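Local atomic coordinates of putative transcriptional regulator (PDB entry 2RA5), a protein that probably binds DNA as a GntR-family transcription regulator, with a UTRA domain that can hold meso-tartaric acid. Residues T216-D219 and R223-E226. Numbering follows the deposited sequence.
Sequences TTFD and RAVE
A classic beta bulge breaks the register of the antiparallel hairpin formed by strands 209-218 and 224-232, with Val225 and Glu226 both set against Thr217. Thr217 O accepts from two successive amides: Val225 N, 2.6 Å away and nearly in line with the C=O bond, and, weakly, Glu226 N. The rung is completed by Thr217 N, which donates to Glu226 O at 2.8 Å in a nearly straight bond (172°). Nearer the turn, Asp219 N donates to Arg223 O at 3.0 Å, and Phe218 CA brings its hydrogen to the same carbonyl oxygen.

On the sheet face shared by Thr217 and Glu226, Thr217 OG1 donates to Glu226 OE1 (2.8 Å), which it meets almost end-on to the carboxylate C-O bond. Glu226 starts with CG anti to its backbone N (chi1 179°) and then bends at chi2 (-86°), which turns Glu226 OE1 back to the Thr217 hydroxyl. The hydroxyl also pairs with Tyr172 of helix 171-177, and Arg215 forms a long, weak ion pair with Glu226 OE1. Tyr172 and Arg215 line the tartrate pocket of this UTRA domain; the Glu226 side chain lies about 5 Å from the ligand, which is consistent with a second-shell role for the threonine-glutamate link.

Away from that pair, Ala224 CB touches both Thr216 CG2 (3.7 Å) and Phe218 CE2 (4.1 Å), while helix 119-125 touches both Thr216 and Ala224. Val225 turns toward strand 209-218, its CB and CG1 packing against Thr217 O. At the loop end, Asp219 OD1 takes a weak bond from Arg223 N and a further one from Thr221; Asp219 OD2 remains 4.2 Å from Arg223 NH1, too far for a salt bridge.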
ATOM      1  N   THR A 216      -6.376 -11.455  -3.114  1.00 52.02           N
ATOM      2  CA  THR A 216      -6.945 -12.633  -3.766  1.00 54.74           C
ATOM      3  C   THR A 216      -6.575 -12.647  -5.230  1.00 40.74           C
ATOM      4  O   THR A 216      -6.803 -11.678  -5.937  1.00 52.35           O
ATOM      5  CB  THR A 216      -8.483 -12.706  -3.697  1.00 48.18           C
ATOM      6  OG1 THR A 216      -8.934 -12.476  -2.364  1.00 51.17           O
ATOM      7  CG2 THR A 216      -8.976 -14.091  -4.165  1.00 31.13           C
ATOM      8  N   THR A 217      -6.081 -13.779  -5.706  1.00 51.67           N
ATOM      9  CA  THR A 217      -5.690 -13.891  -7.104  1.00 47.62           C
ATOM     10  C   THR A 217      -6.624 -14.806  -7.906  1.00 42.65           C
ATOM     11  O   THR A 217      -6.922 -15.920  -7.489  1.00 45.37           O
ATOM     12  CB  THR A 217      -4.247 -14.412  -7.217  1.00 43.37           C
ATOM     13  OG1 THR A 217      -3.391 -13.617  -6.390  1.00 61.61           O
ATOM     14  CG2 THR A 217      -3.762 -14.367  -8.668  1.00 40.33           C
ATOM     15  N   PHE A 218      -7.049 -14.334  -9.073  1.00 43.35           N
ATOM     16  CA  PHE A 218      -7.952 -15.082  -9.941  1.00 47.93           C
ATOM     17  C   PHE A 218      -7.315 -15.495 -11.262  1.00 48.70           C
ATOM     18  O   PHE A 218      -6.388 -14.841 -11.748  1.00 47.39           O
ATOM     19  CB  PHE A 218      -9.199 -14.259 -10.226  1.00 40.18           C
ATOM     20  CG  PHE A 218      -9.824 -13.683  -9.003  1.00 51.68           C
ATOM     21  CD1 PHE A 218      -9.271 -12.552  -8.395  1.00 36.73           C
ATOM     22  CD2 PHE A 218     -10.958 -14.267  -8.445  1.00 39.68           C
ATOM     23  CE1 PHE A 218      -9.839 -12.011  -7.245  1.00 37.76           C
ATOM     24  CE2 PHE A 218     -11.543 -13.727  -7.297  1.00 45.80           C
ATOM     25  CZ  PHE A 218     -10.993 -12.599  -6.699  1.00 34.03           C
ATOM     26  N   ASP A 219      -7.835 -16.570 -11.855  1.00 40.60           N
ATOM     27  CA  ASP A 219      -7.371 -17.000 -13.173  1.00 40.05           C
ATOM     28  C   ASP A 219      -8.202 -16.441 -14.345  1.00 47.66           C
ATOM     29  O   ASP A 219      -9.051 -15.570 -14.149  1.00 43.21           O
ATOM     30  CB  ASP A 219      -7.187 -18.521 -13.243  1.00 47.76           C
ATOM     31  CG  ASP A 219      -8.495 -19.302 -13.219  1.00 52.98           C
ATOM     32  OD1 ASP A 219      -9.602 -18.709 -13.262  1.00 46.01           O
ATOM     33  OD2 ASP A 219      -8.394 -20.547 -13.159  1.00 66.69           O
ATOM     34  N   ARG A 223     -12.005 -17.400 -11.320  1.00 47.43           N
ATOM     35  CA  ARG A 223     -12.028 -18.153 -10.066  1.00 62.18           C
ATOM     36  C   ARG A 223     -10.822 -17.812  -9.198  1.00 61.73           C
ATOM     37  O   ARG A 223      -9.704 -17.640  -9.702  1.00 44.99           O
ATOM     38  CB  ARG A 223     -12.046 -19.665 -10.331  1.00 51.73           C
ATOM     39  CG  ARG A 223     -13.295 -20.140 -11.073  1.00 75.06           C
ATOM     40  CD  ARG A 223     -13.410 -21.661 -11.100  1.00 80.63           C
ATOM     41  NE  ARG A 223     -14.051 -22.121 -12.331  1.00101.00           N
ATOM     42  CZ  ARG A 223     -13.393 -22.506 -13.425  1.00103.57           C
ATOM     43  NH1 ARG A 223     -12.065 -22.495 -13.442  1.00 76.84           N
ATOM     44  NH2 ARG A 223     -14.064 -22.906 -14.503  1.00105.18           N
ATOM     45  N   ALA A 224     -11.044 -17.708  -7.892  1.00 48.77           N
ATOM     46  CA  ALA A 224      -9.926 -17.489  -6.983  1.00 46.45           C
ATOM     47  C   ALA A 224      -8.999 -18.679  -7.058  1.00 42.34           C
ATOM     48  O   ALA A 224      -9.416 -19.823  -7.158  1.00 50.09           O
ATOM     49  CB  ALA A 224     -10.385 -17.256  -5.559  1.00 37.33           C
ATOM     50  N   VAL A 225      -7.716 -18.394  -7.011  1.00 42.68           N
ATOM     51  CA  VAL A 225      -6.731 -19.413  -7.255  1.00 40.59           C
ATOM     52  C   VAL A 225      -5.793 -19.388  -6.026  1.00 41.17           C
ATOM     53  O   VAL A 225      -5.103 -20.359  -5.706  1.00 37.60           O
ATOM     54  CB  VAL A 225      -6.089 -19.136  -8.676  1.00 52.10           C
ATOM     55  CG1 VAL A 225      -4.737 -18.439  -8.613  1.00 39.98           C
ATOM     56  CG2 VAL A 225      -6.052 -20.376  -9.513  1.00 45.96           C
ATOM     57  N   GLU A 226      -5.847 -18.278  -5.297  1.00 42.85           N
ATOM     58  CA  GLU A 226      -4.935 -18.035  -4.199  1.00 43.61           C
ATOM     59  C   GLU A 226      -5.460 -16.880  -3.340  1.00 41.34           C
ATOM     60  O   GLU A 226      -5.948 -15.872  -3.853  1.00 44.73           O
ATOM     61  CB  GLU A 226      -3.532 -17.711  -4.751  1.00 52.91           C
ATOM     62  CG  GLU A 226      -2.475 -17.415  -3.687  1.00 47.70           C
ATOM     63  CD  GLU A 226      -2.443 -15.947  -3.234  1.00 59.89           C
ATOM     64  OE1 GLU A 226      -2.822 -15.047  -4.014  1.00 57.78           O
ATOM     65  OE2 GLU A 226      -2.020 -15.682  -2.089  1.00 54.96           O
TER